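PDB 2QIY: UBP3-associated protein BRE5, which acts with the ubiquitin protease UBP3 in de-ubiquitination, and is represented here by its NTF2-like domain. Local coordinates for residues E24-D29 and A80-L85; F36-A41 and T136-N141; T44-Q49 and D58-V63; K88-D93 and T109-W114; S103-A108 and C123-L128. All blocks are in the same frame, centred on the assembly; numbering follows the deposited sequence.

Interaction 1. Residues E24-D29 and A80-L85; sequences ERMRTD and AKVRSL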
# COMPACT_ATOMS: atom_id res chain seq x y z
N GLU A 24 -0.43 15.31 -11.05
CA GLU A 24 -0.19 16.39 -11.98
C GLU A 24 -0.20 17.73 -11.26
O GLU A 24 0.50 18.65 -11.67
CB GLU A 24 -1.15 16.31 -13.16
CG GLU A 24 -0.81 15.14 -14.10
CD GLU A 24 -1.80 14.99 -15.25
OE1 GLU A 24 -2.89 15.60 -15.19
OE2 GLU A 24 -1.47 14.27 -16.23
N ARG A 25 -0.96 17.83 -10.16
CA ARG A 25 -0.96 19.05 -9.33
C ARG A 25 0.41 19.30 -8.72
O ARG A 25 0.78 20.46 -8.48
CB ARG A 25 -2.03 18.99 -8.21
CG ARG A 25 -3.44 19.17 -8.71
CD ARG A 25 -4.39 19.42 -7.55
NE ARG A 25 -5.06 18.21 -7.08
CZ ARG A 25 -4.76 17.56 -5.97
NH1 ARG A 25 -3.78 18.00 -5.18
NH2 ARG A 25 -5.44 16.47 -5.63
N MET A 26 1.16 18.23 -8.46
CA MET A 26 2.53 18.35 -7.99
C MET A 26 3.41 19.03 -9.01
O MET A 26 4.29 19.82 -8.66
CB MET A 26 3.12 16.99 -7.69
CG MET A 26 2.38 16.33 -6.58
SD MET A 26 3.36 14.97 -5.95
CE MET A 26 2.40 14.55 -4.48
N ARG A 27 3.20 18.68 -10.28
CA ARG A 27 3.94 19.30 -11.36
C ARG A 27 3.58 20.77 -11.46
O ARG A 27 4.46 21.63 -11.62
CB ARG A 27 3.59 18.62 -12.67
CG ARG A 27 4.47 19.02 -13.86
CD ARG A 27 4.02 18.27 -15.12
NE ARG A 27 2.61 18.54 -15.39
CZ ARG A 27 1.74 17.72 -15.99
NH1 ARG A 27 2.11 16.52 -16.42
NH2 ARG A 27 0.48 18.11 -16.16
N THR A 28 2.29 21.07 -11.39
CA THR A 28 1.82 22.41 -11.74
C THR A 28 1.91 23.44 -10.62
O THR A 28 2.21 24.62 -10.90
CB THR A 28 0.40 22.39 -12.35
OG1 THR A 28 -0.53 21.93 -11.39
CG2 THR A 28 0.34 21.47 -13.53
N ASP A 29 1.63 23.04 -9.37
CA ASP A 29 1.68 24.00 -8.25
C ASP A 29 1.64 23.36 -6.88
O ASP A 29 0.57 23.17 -6.30
CB ASP A 29 0.55 25.04 -8.36
CG ASP A 29 0.73 26.19 -7.40
OD1 ASP A 29 1.62 26.12 -6.51
OD2 ASP A 29 -0.03 27.19 -7.52
N ALA A 80 10.30 23.24 -5.48
CA ALA A 80 11.12 22.91 -6.64
C ALA A 80 11.24 21.40 -6.85
O ALA A 80 11.09 20.88 -7.98
CB ALA A 80 12.51 23.55 -6.51
N LYS A 81 11.49 20.68 -5.77
CA LYS A 81 11.62 19.22 -5.80
C LYS A 81 10.30 18.55 -6.19
O LYS A 81 10.27 17.67 -7.03
CB LYS A 81 12.07 18.70 -4.44
CG LYS A 81 13.52 18.30 -4.38
CD LYS A 81 13.71 16.95 -5.06
CE LYS A 81 15.09 16.83 -5.70
NZ LYS A 81 15.20 15.63 -6.58
N VAL A 82 9.21 18.99 -5.57
CA VAL A 82 7.90 18.41 -5.79
C VAL A 82 7.51 18.59 -7.27
O VAL A 82 6.98 17.67 -7.91
CB VAL A 82 6.84 19.03 -4.81
CG1 VAL A 82 5.43 18.66 -5.24
CG2 VAL A 82 7.12 18.59 -3.34
N ARG A 83 7.84 19.75 -7.85
CA ARG A 83 7.52 20.04 -9.25
C ARG A 83 8.20 19.06 -10.21
O ARG A 83 7.81 18.93 -11.38
CB ARG A 83 7.96 21.46 -9.60
CG ARG A 83 6.97 22.53 -9.12
CD ARG A 83 7.44 23.93 -9.54
NE ARG A 83 6.47 24.95 -9.10
CZ ARG A 83 5.55 25.49 -9.89
NH1 ARG A 83 5.50 25.13 -11.17
NH2 ARG A 83 4.71 26.41 -9.43
N SER A 84 9.24 18.40 -9.73
CA SER A 84 10.06 17.55 -10.60
C SER A 84 9.69 16.07 -10.45
O SER A 84 10.33 15.21 -11.05
CB SER A 84 11.55 17.79 -10.34
OG SER A 84 11.98 17.21 -9.11
N LEU A 85 8.63 15.79 -9.68
CA LEU A 85 8.21 14.40 -9.42
C LEU A 85 7.58 13.80 -10.67
O LEU A 85 6.78 14.45 -11.35
CB LEU A 85 7.26 14.35 -8.23
CG LEU A 85 6.73 12.97 -7.78
CD1 LEU A 85 6.40 12.95 -6.29
CD2 LEU A 85 5.50 12.56 -8.63
O HOH W 1 6.53 22.89 -12.97
O HOH W 2 4.46 27.15 -6.67

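Interaction 2. Residues F36-A41 and T136-N141; sequences FYASTA and TFDITN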
# COMPACT_ATOMS: atom_id res chain seq x y z
N PHE A 36 -6.57 20.19 -1.40
CA PHE A 36 -7.31 18.96 -1.68
C PHE A 36 -7.38 18.02 -0.48
O PHE A 36 -7.97 16.93 -0.55
CB PHE A 36 -6.74 18.35 -2.96
CG PHE A 36 -6.97 19.26 -4.17
CD1 PHE A 36 -6.06 20.28 -4.49
CD2 PHE A 36 -8.14 19.15 -4.92
CE1 PHE A 36 -6.28 21.13 -5.57
CE2 PHE A 36 -8.38 20.00 -6.02
CZ PHE A 36 -7.45 20.99 -6.34
N TYR A 37 -6.82 18.49 0.64
CA TYR A 37 -6.82 17.71 1.88
C TYR A 37 -7.85 18.26 2.85
O TYR A 37 -8.11 19.47 2.87
CB TYR A 37 -5.45 17.78 2.54
CG TYR A 37 -4.35 17.04 1.81
CD1 TYR A 37 -3.93 15.77 2.25
CD2 TYR A 37 -3.73 17.60 0.71
CE1 TYR A 37 -2.88 15.08 1.61
CE2 TYR A 37 -2.69 16.92 0.06
CZ TYR A 37 -2.28 15.66 0.52
OH TYR A 37 -1.26 14.98 -0.12
N ALA A 38 -8.40 17.39 3.69
CA ALA A 38 -9.25 17.78 4.81
C ALA A 38 -8.42 18.61 5.77
O ALA A 38 -7.19 18.48 5.81
CB ALA A 38 -9.80 16.56 5.51
N SER A 39 -9.08 19.47 6.53
CA SER A 39 -8.36 20.32 7.47
C SER A 39 -7.50 19.51 8.46
O SER A 39 -6.43 19.98 8.87
CB SER A 39 -9.33 21.25 8.22
OG SER A 39 -10.25 20.50 8.98
N THR A 40 -7.99 18.33 8.84
CA THR A 40 -7.31 17.46 9.82
C THR A 40 -6.59 16.28 9.16
O THR A 40 -6.29 15.27 9.83
CB THR A 40 -8.29 16.95 10.90
OG1 THR A 40 -9.35 16.22 10.28
CG2 THR A 40 -8.86 18.12 11.71
N ALA A 41 -6.33 16.38 7.86
CA ALA A 41 -5.68 15.26 7.13
C ALA A 41 -4.33 14.83 7.72
O ALA A 41 -3.61 15.63 8.29
CB ALA A 41 -5.49 15.62 5.66
N THR A 136 -17.73 16.47 -4.33
CA THR A 136 -16.26 16.42 -4.26
C THR A 136 -15.79 15.56 -3.09
O THR A 136 -16.59 15.18 -2.22
CB THR A 136 -15.62 17.84 -4.14
OG1 THR A 136 -16.01 18.45 -2.90
CG2 THR A 136 -16.04 18.75 -5.29
N PHE A 137 -14.49 15.26 -3.08
CA PHE A 137 -13.85 14.52 -2.00
C PHE A 137 -12.66 15.28 -1.47
O PHE A 137 -11.97 15.98 -2.24
CB PHE A 137 -13.35 13.16 -2.51
CG PHE A 137 -14.44 12.19 -2.83
CD1 PHE A 137 -14.99 12.15 -4.10
CD2 PHE A 137 -14.92 11.31 -1.85
CE1 PHE A 137 -16.02 11.25 -4.40
CE2 PHE A 137 -15.93 10.40 -2.15
CZ PHE A 137 -16.49 10.37 -3.42
N ASP A 138 -12.40 15.13 -0.17
CA ASP A 138 -11.17 15.63 0.45
C ASP A 138 -10.30 14.44 0.83
O ASP A 138 -10.80 13.42 1.32
CB ASP A 138 -11.48 16.40 1.73
CG ASP A 138 -11.96 17.84 1.48
OD1 ASP A 138 -11.99 18.34 0.33
OD2 ASP A 138 -12.32 18.48 2.48
N ILE A 139 -8.99 14.58 0.64
CA ILE A 139 -8.03 13.58 1.14
C ILE A 139 -7.93 13.65 2.67
O ILE A 139 -7.61 14.69 3.21
CB ILE A 139 -6.60 13.83 0.56
CG1 ILE A 139 -6.61 13.85 -0.95
CG2 ILE A 139 -5.66 12.73 1.03
CD1 ILE A 139 -5.32 14.41 -1.55
N THR A 140 -8.22 12.55 3.35
CA THR A 140 -8.04 12.54 4.81
C THR A 140 -6.76 11.85 5.22
O THR A 140 -6.25 12.06 6.34
CB THR A 140 -9.24 11.92 5.56
OG1 THR A 140 -9.40 10.55 5.16
CG2 THR A 140 -10.51 12.71 5.29
N ASN A 141 -6.25 11.00 4.33
CA ASN A 141 -5.05 10.19 4.59
C ASN A 141 -4.28 9.97 3.32
O ASN A 141 -4.87 9.73 2.25
CB ASN A 141 -5.42 8.80 5.14
CG ASN A 141 -6.04 8.87 6.48
OD1 ASN A 141 -5.36 8.77 7.52
ND2 ASN A 141 -7.33 9.09 6.50
O HOH W 3 -9.30 15.92 -2.72

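Interaction 3. Residues T44-Q49 and D58-V63; sequences THTNYQ and DVLPTV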
# COMPACT_ATOMS: atom_id res chain seq x y z
N THR A 44 1.91 11.11 5.18
CA THR A 44 3.24 10.52 5.44
C THR A 44 3.89 10.53 4.09
O THR A 44 3.48 9.81 3.18
CB THR A 44 3.07 9.09 6.00
OG1 THR A 44 2.46 9.18 7.28
CG2 THR A 44 4.43 8.40 6.15
N HIS A 45 4.91 11.39 3.92
CA HIS A 45 5.43 11.67 2.58
C HIS A 45 6.95 11.58 2.50
O HIS A 45 7.64 11.68 3.50
CB HIS A 45 4.95 13.07 2.12
CG HIS A 45 4.92 13.25 0.64
ND1 HIS A 45 3.93 12.69 -0.15
CD2 HIS A 45 5.72 13.94 -0.20
CE1 HIS A 45 4.14 13.01 -1.42
NE2 HIS A 45 5.20 13.79 -1.48
N THR A 46 7.45 11.42 1.29
CA THR A 46 8.88 11.48 0.99
C THR A 46 9.59 12.60 1.77
O THR A 46 9.20 13.76 1.65
CB THR A 46 9.03 11.76 -0.48
OG1 THR A 46 8.21 10.80 -1.18
CG2 THR A 46 10.53 11.63 -0.91
N ASN A 47 10.61 12.24 2.56
CA ASN A 47 11.26 13.25 3.37
C ASN A 47 12.34 13.97 2.58
O ASN A 47 13.52 13.60 2.62
CB ASN A 47 11.86 12.67 4.65
CG ASN A 47 12.40 13.76 5.56
OD1 ASN A 47 12.25 14.96 5.27
ND2 ASN A 47 13.04 13.35 6.65
N TYR A 48 11.90 14.98 1.85
CA TYR A 48 12.81 15.75 1.02
C TYR A 48 13.91 16.45 1.81
O TYR A 48 14.93 16.81 1.23
CB TYR A 48 12.03 16.77 0.24
CG TYR A 48 11.10 16.23 -0.81
CD1 TYR A 48 9.73 16.40 -0.70
CD2 TYR A 48 11.60 15.59 -1.95
CE1 TYR A 48 8.85 15.93 -1.68
CE2 TYR A 48 10.74 15.11 -2.94
CZ TYR A 48 9.38 15.29 -2.80
OH TYR A 48 8.56 14.84 -3.82
N GLN A 49 13.69 16.64 3.12
CA GLN A 49 14.64 17.33 4.02
C GLN A 49 15.76 16.42 4.52
O GLN A 49 16.75 16.90 5.10
CB GLN A 49 13.86 17.90 5.21
CG GLN A 49 13.38 19.33 5.03
CD GLN A 49 12.51 19.48 3.83
OE1 GLN A 49 11.31 19.18 3.88
NE2 GLN A 49 13.11 19.89 2.71
N ASP A 58 17.83 2.33 -2.60
CA ASP A 58 16.71 2.28 -3.51
C ASP A 58 15.40 2.48 -2.76
O ASP A 58 14.33 2.25 -3.31
CB ASP A 58 16.74 1.02 -4.36
CG ASP A 58 16.38 -0.24 -3.58
OD1 ASP A 58 16.09 -1.25 -4.26
OD2 ASP A 58 16.36 -0.22 -2.32
N VAL A 59 15.50 2.94 -1.51
CA VAL A 59 14.33 3.48 -0.82
C VAL A 59 14.63 4.88 -0.28
O VAL A 59 15.80 5.29 -0.16
CB VAL A 59 13.85 2.58 0.34
CG1 VAL A 59 13.43 1.20 -0.17
CG2 VAL A 59 14.92 2.47 1.45
N LEU A 60 13.58 5.61 0.04
CA LEU A 60 13.74 6.94 0.62
C LEU A 60 12.99 6.96 1.93
O LEU A 60 11.98 6.25 2.07
CB LEU A 60 13.16 8.02 -0.29
CG LEU A 60 13.85 8.13 -1.66
CD1 LEU A 60 13.01 8.99 -2.54
CD2 LEU A 60 15.25 8.68 -1.56
N PRO A 61 13.44 7.80 2.87
CA PRO A 61 12.74 7.92 4.14
C PRO A 61 11.50 8.80 3.98
O PRO A 61 11.39 9.57 3.02
CB PRO A 61 13.76 8.61 5.05
CG PRO A 61 14.56 9.46 4.09
CD PRO A 61 14.64 8.65 2.82
N THR A 62 10.57 8.68 4.92
CA THR A 62 9.37 9.51 4.91
C THR A 62 9.22 10.25 6.22
O THR A 62 9.91 9.97 7.20
CB THR A 62 8.09 8.67 4.63
OG1 THR A 62 8.01 7.65 5.63
CG2 THR A 62 8.17 8.05 3.23
N VAL A 63 8.29 11.20 6.23
CA VAL A 63 8.05 12.04 7.38
C VAL A 63 6.53 12.24 7.53
O VAL A 63 5.81 12.31 6.51
CB VAL A 63 8.77 13.43 7.22
CG1 VAL A 63 8.34 14.19 5.93
CG2 VAL A 63 8.52 14.28 8.45

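Interaction 4. Residues K88-D93 and T109-W114; sequences KLDTID and TGEMFW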
# COMPACT_ATOMS: atom_id res chain seq x y z
N LYS A 88 5.76 6.19 -13.06
CA LYS A 88 5.04 5.17 -13.80
C LYS A 88 4.03 4.58 -12.82
O LYS A 88 4.42 4.02 -11.79
CB LYS A 88 6.00 4.11 -14.30
CG LYS A 88 5.31 2.95 -15.00
CD LYS A 88 6.31 1.96 -15.58
CE LYS A 88 5.56 0.84 -16.27
NZ LYS A 88 6.49 -0.10 -16.96
N LEU A 89 2.75 4.80 -13.09
CA LEU A 89 1.68 4.27 -12.21
C LEU A 89 1.32 2.87 -12.74
O LEU A 89 0.87 2.74 -13.88
CB LEU A 89 0.44 5.18 -12.29
CG LEU A 89 -0.61 5.35 -11.17
CD1 LEU A 89 -2.02 5.44 -11.72
CD2 LEU A 89 -0.46 4.46 -9.90
N ASP A 90 1.55 1.83 -11.92
CA ASP A 90 1.37 0.44 -12.37
C ASP A 90 -0.02 -0.15 -12.03
O ASP A 90 -0.61 -0.87 -12.84
CB ASP A 90 2.40 -0.48 -11.73
CG ASP A 90 3.81 -0.31 -12.29
OD1 ASP A 90 4.74 -0.44 -11.48
OD2 ASP A 90 4.00 -0.08 -13.51
N THR A 91 -0.47 0.10 -10.81
CA THR A 91 -1.67 -0.56 -10.29
C THR A 91 -2.53 0.37 -9.46
O THR A 91 -2.03 1.30 -8.81
CB THR A 91 -1.32 -1.80 -9.41
OG1 THR A 91 -0.72 -1.37 -8.19
CG2 THR A 91 -0.33 -2.73 -10.11
N ILE A 92 -3.83 0.09 -9.47
CA ILE A 92 -4.77 0.79 -8.62
C ILE A 92 -5.69 -0.27 -8.03
O ILE A 92 -6.19 -1.15 -8.77
CB ILE A 92 -5.65 1.79 -9.43
CG1 ILE A 92 -4.77 2.84 -10.15
CG2 ILE A 92 -6.72 2.44 -8.52
CD1 ILE A 92 -5.49 3.71 -11.17
N ASP A 93 -5.91 -0.17 -6.71
CA ASP A 93 -6.91 -0.98 -5.99
C ASP A 93 -7.79 -0.03 -5.19
O ASP A 93 -7.30 0.96 -4.66
CB ASP A 93 -6.24 -1.93 -4.99
CG ASP A 93 -5.38 -2.96 -5.67
OD1 ASP A 93 -5.95 -3.91 -6.23
OD2 ASP A 93 -4.13 -2.81 -5.66
N THR A 109 0.42 1.60 -6.85
CA THR A 109 1.84 1.23 -6.76
C THR A 109 2.46 1.59 -8.07
O THR A 109 1.77 1.67 -9.10
CB THR A 109 2.11 -0.30 -6.52
OG1 THR A 109 1.91 -1.04 -7.73
CG2 THR A 109 1.22 -0.87 -5.41
N GLY A 110 3.77 1.76 -8.06
CA GLY A 110 4.46 2.13 -9.29
C GLY A 110 5.92 2.38 -9.03
O GLY A 110 6.47 1.90 -8.03
N GLU A 111 6.53 3.15 -9.92
CA GLU A 111 7.94 3.52 -9.80
C GLU A 111 8.04 5.03 -9.97
O GLU A 111 7.53 5.58 -10.93
CB GLU A 111 8.79 2.75 -10.82
CG GLU A 111 8.76 1.23 -10.52
CD GLU A 111 9.80 0.40 -11.25
OE1 GLU A 111 10.66 0.93 -11.98
OE2 GLU A 111 9.77 -0.84 -10.99
N MET A 112 8.61 5.66 -8.95
CA MET A 112 8.63 7.11 -8.84
C MET A 112 10.06 7.61 -9.03
O MET A 112 11.02 6.95 -8.63
CB MET A 112 8.10 7.51 -7.44
CG MET A 112 8.01 8.98 -7.21
SD MET A 112 7.15 9.26 -5.65
CE MET A 112 5.49 8.82 -6.10
N PHE A 113 10.22 8.76 -9.66
CA PHE A 113 11.54 9.37 -9.74
C PHE A 113 11.35 10.88 -9.83
O PHE A 113 10.22 11.39 -9.82
CB PHE A 113 12.38 8.82 -10.89
CG PHE A 113 11.83 9.09 -12.28
CD1 PHE A 113 12.47 10.01 -13.12
CD2 PHE A 113 10.72 8.40 -12.76
CE1 PHE A 113 11.99 10.26 -14.39
CE2 PHE A 113 10.23 8.64 -14.08
CZ PHE A 113 10.87 9.57 -14.87
N TRP A 114 12.47 11.59 -9.81
CA TRP A 114 12.44 13.04 -10.00
C TRP A 114 13.40 13.31 -11.15
O TRP A 114 14.26 12.47 -11.48
CB TRP A 114 12.86 13.75 -8.70
CG TRP A 114 11.85 13.55 -7.57
CD1 TRP A 114 10.90 14.46 -7.14
CD2 TRP A 114 11.67 12.38 -6.77
NE1 TRP A 114 10.15 13.92 -6.13
CE2 TRP A 114 10.60 12.65 -5.88
CE3 TRP A 114 12.32 11.13 -6.71
CZ2 TRP A 114 10.17 11.70 -4.92
CZ3 TRP A 114 11.87 10.18 -5.77
CH2 TRP A 114 10.80 10.48 -4.90
O HOH W 4 4.08 -1.91 -8.96

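Interaction 5. Residues S103-A108 and C123-L128; sequences SILIMA and CQTFIL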
# COMPACT_ATOMS: atom_id res chain seq x y z
N SER A 103 -16.85 6.82 1.92
CA SER A 103 -15.44 7.17 1.72
C SER A 103 -14.78 6.13 0.82
O SER A 103 -15.32 5.02 0.66
CB SER A 103 -14.73 7.27 3.06
OG SER A 103 -15.26 8.35 3.81
N ILE A 104 -13.63 6.49 0.23
CA ILE A 104 -12.96 5.59 -0.70
C ILE A 104 -11.51 5.38 -0.27
O ILE A 104 -10.78 6.33 -0.06
CB ILE A 104 -12.98 6.14 -2.15
CG1 ILE A 104 -14.41 6.52 -2.57
CG2 ILE A 104 -12.38 5.09 -3.13
CD1 ILE A 104 -14.46 7.38 -3.81
N LEU A 105 -11.13 4.11 -0.14
CA LEU A 105 -9.74 3.67 0.10
C LEU A 105 -9.11 3.36 -1.24
O LEU A 105 -9.65 2.55 -2.00
CB LEU A 105 -9.77 2.37 0.91
CG LEU A 105 -8.63 1.86 1.81
CD1 LEU A 105 -8.53 0.32 1.96
CD2 LEU A 105 -7.27 2.58 1.74
N ILE A 106 -7.97 4.01 -1.54
CA ILE A 106 -7.26 3.79 -2.78
C ILE A 106 -5.83 3.33 -2.49
O ILE A 106 -5.14 3.92 -1.66
CB ILE A 106 -7.23 5.08 -3.67
CG1 ILE A 106 -8.64 5.60 -3.93
CG2 ILE A 106 -6.49 4.81 -4.98
CD1 ILE A 106 -8.68 6.97 -4.67
N MET A 107 -5.36 2.30 -3.18
CA MET A 107 -3.92 2.00 -3.12
C MET A 107 -3.34 2.03 -4.51
O MET A 107 -3.91 1.44 -5.43
CB MET A 107 -3.65 0.60 -2.59
CG MET A 107 -3.97 0.35 -1.18
SD MET A 107 -3.59 -1.41 -0.97
CE MET A 107 -1.83 -1.35 -0.97
N ALA A 108 -2.20 2.70 -4.67
CA ALA A 108 -1.53 2.79 -5.96
C ALA A 108 -0.12 2.22 -5.81
O ALA A 108 0.48 2.33 -4.73
CB ALA A 108 -1.46 4.22 -6.39
N CYS A 123 4.50 2.19 -2.93
CA CYS A 123 3.07 2.02 -2.78
C CYS A 123 2.53 3.24 -2.05
O CYS A 123 3.16 3.77 -1.11
CB CYS A 123 2.79 0.74 -2.03
SG CYS A 123 3.60 0.50 -0.48
N GLN A 124 1.41 3.75 -2.51
CA GLN A 124 0.86 4.95 -1.88
C GLN A 124 -0.63 4.70 -1.64
O GLN A 124 -1.33 4.25 -2.54
CB GLN A 124 1.07 6.21 -2.74
CG GLN A 124 0.62 7.53 -2.04
CD GLN A 124 1.20 8.81 -2.67
OE1 GLN A 124 0.99 9.93 -2.15
NE2 GLN A 124 1.92 8.66 -3.76
N THR A 125 -1.10 5.03 -0.43
CA THR A 125 -2.49 4.78 -0.08
C THR A 125 -3.16 6.08 0.30
O THR A 125 -2.55 6.90 0.98
CB THR A 125 -2.55 3.78 1.09
OG1 THR A 125 -2.12 2.51 0.59
CG2 THR A 125 -3.94 3.64 1.59
N PHE A 126 -4.40 6.24 -0.14
CA PHE A 126 -5.22 7.43 0.17
C PHE A 126 -6.56 7.03 0.73
O PHE A 126 -7.11 5.96 0.40
CB PHE A 126 -5.54 8.16 -1.12
CG PHE A 126 -4.34 8.56 -1.92
CD1 PHE A 126 -3.78 7.68 -2.85
CD2 PHE A 126 -3.79 9.85 -1.77
CE1 PHE A 126 -2.67 8.06 -3.61
CE2 PHE A 126 -2.69 10.24 -2.56
CZ PHE A 126 -2.14 9.33 -3.46
N ILE A 127 -7.13 7.91 1.56
CA ILE A 127 -8.55 7.82 1.91
C ILE A 127 -9.21 9.14 1.51
O ILE A 127 -8.71 10.22 1.86
CB ILE A 127 -8.80 7.55 3.42
CG1 ILE A 127 -8.23 6.19 3.79
CG2 ILE A 127 -10.32 7.57 3.72
CD1 ILE A 127 -8.98 5.08 3.21
N LEU A 128 -10.28 9.03 0.74
CA LEU A 128 -11.07 10.16 0.26
C LEU A 128 -12.40 10.19 1.01
O LEU A 128 -13.13 9.19 1.06
CB LEU A 128 -11.36 10.04 -1.24
CG LEU A 128 -10.15 9.82 -2.16
CD1 LEU A 128 -10.62 9.97 -3.59
CD2 LEU A 128 -9.03 10.81 -1.84

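Interaction 1. Residues E24-D29 and A80-L85
Arg83 lies along the C-terminal end of helix 11-28, its side chain running over the last carbonyls of that helix. The chain starts from a backbone already close to the helix, where Arg83 CA makes a CA-H...O contact of 3.3 Å with Met26 O. CB passes Arg27 O and Met26 O at about van der Waals distance, and Arg83 CG comes to 3.7 Å from Arg27 O. CG stands anti to the carbonyl carbon (chi1 -80°), and from there to NE the chain is extended, long enough to carry the guanidinium to the helix end. NE forms a salt bridge with Asp79. CZ sits by Thr28 O, while Thr28 C and Asp29 CA lie over one face of the group. Helix 11-28 is the first helix of the NTF2-like fold, packed here against the short helix 79-82 and the turn leading into strand 85-97. At the guanidinium edge, in its plane, NH1 donates to a water that bonds to Arg27 O. Arg83 NH2 donates to a second water, 2.9 Å away, which is held by Asp29 OD1. Asp29 OD1 is also hydrogen-bonded to Ser31. On the buried side the groups are apolar: Met26 CB meets Val82 CG1 at 3.8 Å, the two side chains crossing at about a right angle, and Met26 SD rests 3.7 Å from Leu85 CD1.

Interaction 2. Residues F36-A41 and T136-N141
Phe137 O and Phe36 O are joined by a water that donates to both, at the start of a short parallel pairing whose single bridge is Tyr37 with Ile139. Strand 37-38 here lies beside strand 137-147, the last strand in sequence of this NTF2-like domain, which runs inside the sheet between 41-46 and 120-130. Asp138 places CB 3.8 Å from Ala38 N, and the methyl of Ala38 is small enough to fit beside it. Ile139 is the centre: its N donates to Phe36 O at 2.8 Å, in the carbonyl plane, and its O accepts from Ala38 N at 2.9 Å, so one residue holds both backbone bonds. Its branched side chain suits the aromatic neighbour. With CG1 anti to the carbonyl carbon (chi1 -56°) and the chain extended onward (chi2 166°), Ile139 CD1 comes over the centre of the Tyr37 ring, a CH-pi contact of 3.9 Å to the centroid, while CG2 touches Tyr37 CD1 and CE1. The Tyr37 hydroxyl is hydrogen-bonded to Asp142, and Phe18 and Tyr22 of helix 11-28 also pack on Ile139. Thr140 and Asn141 form a classic beta bulge against strand 120-130, both standing opposite Ile127. Thr140 CG2 still lies 3.9 Å from Ala38 CB.

Interaction 3. Residues T44-Q49 and D58-V63
His45 and Val63 form the hydrogen-bonded pair that joins strand 41-46 to strand 62-66, an edge strand, within this chain, of the mixed sheet of the NTF2-like domain. Two backbone bonds tie this pair: His45 N donates to Val63 O at 2.9 Å, and Val63 N returns a bond to His45 O at 2.8 Å. The backbones come closest at the next, non-hydrogen-bonded pair, with Thr46 CA 4.4 Å from Thr62 CA. Thr62 CB lies 3.2 Å from His45 O, and its CG2 also comes near that oxygen. Beside it Thr44 CG2 faces Thr62 OG1 at 3.7 Å, while the Thr44 hydroxyl is hydrogen-bonded to Gln95 of the second subunit. On the inner side Thr46 CG2 meets Leu60 CD1 at 4.0 Å, and both residues pack on Phe146 of strand 137-147. The outer side is looser. There Asn47 N reaches Pro61 O at 2.8 Å, the last backbone bond between the segments; exposed Pro61, with no N-H to offer, lends its carbonyl alone. Asn47 carries CG anti to its own N (chi1 -173°), which lays the amide across Val63 at about a right angle and lets OD1 accept from Gln49 N in an Asx turn. A leucine in its place would probably leave Gln49 N without this acceptor and the turn less firmly held. Asn47 CG ends 4.0 Å from Val63 CB.

Interaction 4. Residues K88-D93 and T109-W114
Thr109 O is gripped by two backbone donors, Asp90 N at 2.8 Å and Thr91 N at 3.2 Å. The first N-H arrives in the carbonyl plane and the second is tilted 27° from it. This doubling marks a classic beta bulge in the hairpin of strands 85-97 and 103-114, with Asp90 and Thr91 both facing Thr109. Beyond the bulge the ladder is regular: Lys88 N donates to Glu111 O and Glu111 N to Lys88 O. Gly110, paired with Leu89, suits its place because a CB there would collide with Lys88 O. Lys88 and Leu89 also pair with a strand of another protein's chain, which extends the sheet. The Glu111 carboxylate forms a salt bridge with Lys121, and Asp93 forms one with Arg145 of the second subunit. Beside the bulge a water bridges Asp90 OD1 and Thr109 OG1, and Thr109 OG1 lies 2.7 Å from Thr91 OG1.

Interaction 5. Residues S103-A108 and C123-L128
Leu105 and Ile127 meet as a non-hydrogen-bonded pair, their side chains on the same face of the sheet as Met107 and Thr125. Leu105 CD2 lies 3.4 Å from Ile127 CD1 and 3.5 Å from Thr125 CG2, both tighter than usual for carbon atoms. The Leu105 chain has CG anti to the backbone N (chi1 -156°), which swings CD2 in toward the neighbouring strand. Ile143 of the second subunit also packs on Leu105, so branched apolar chains suit a face that meets another subunit. On the other face Ile106 CD1 touches Leu128 CD1 at 3.7 Å, and Phe126 is held edge-to-face by Phe18 and Tyr22 of helix 11-28. Strands 103-114 and 120-130 form an antiparallel hairpin, central to the curved sheet of the NTF2-like fold, which has the long helix against one face. Ile104, Ile106 and Ala108 each exchange two backbone bonds with Leu128, Phe126 and Gln124 respectively; the Ile106 N to Phe126 O bond is 2.9 Å with an angle of 173° at the hydrogen. Farther along the first face, Met107 and Thr125 lie side by side, with Met107 CG 3.3 Å from Thr125 OG1, a buried hydroxyl that finds no polar partner. A glycine in place of Thr125 would probably open a gap beside Leu105 CD2 and leave Met107 freer to turn. At the far end Ser103 CB comes to 3.2 Å from Leu128 O.

In the fold
The five contacts lie in one NTF2-like domain. Interactions 2 to 5 all reach its six-stranded sheet, while interaction 1 ties helix 11-28 to helix 79-82 and the start of strand 85-97. Interactions 4 and 5 share strand 103-114, their centres about 13 Å apart, and interaction 2 adjoins interaction 5 through neighbouring strands 120-130 and 137-147, about 12 Å between centres. Along the chain, interaction 3 falls within the span closed by interaction 1, and interaction 1 closes before 4 and 5 open. Tyr48 and Trp114 link interactions 3 and 4. Interactions 2 to 5 all reach the second subunit, so the sheet serves both fold and dimer.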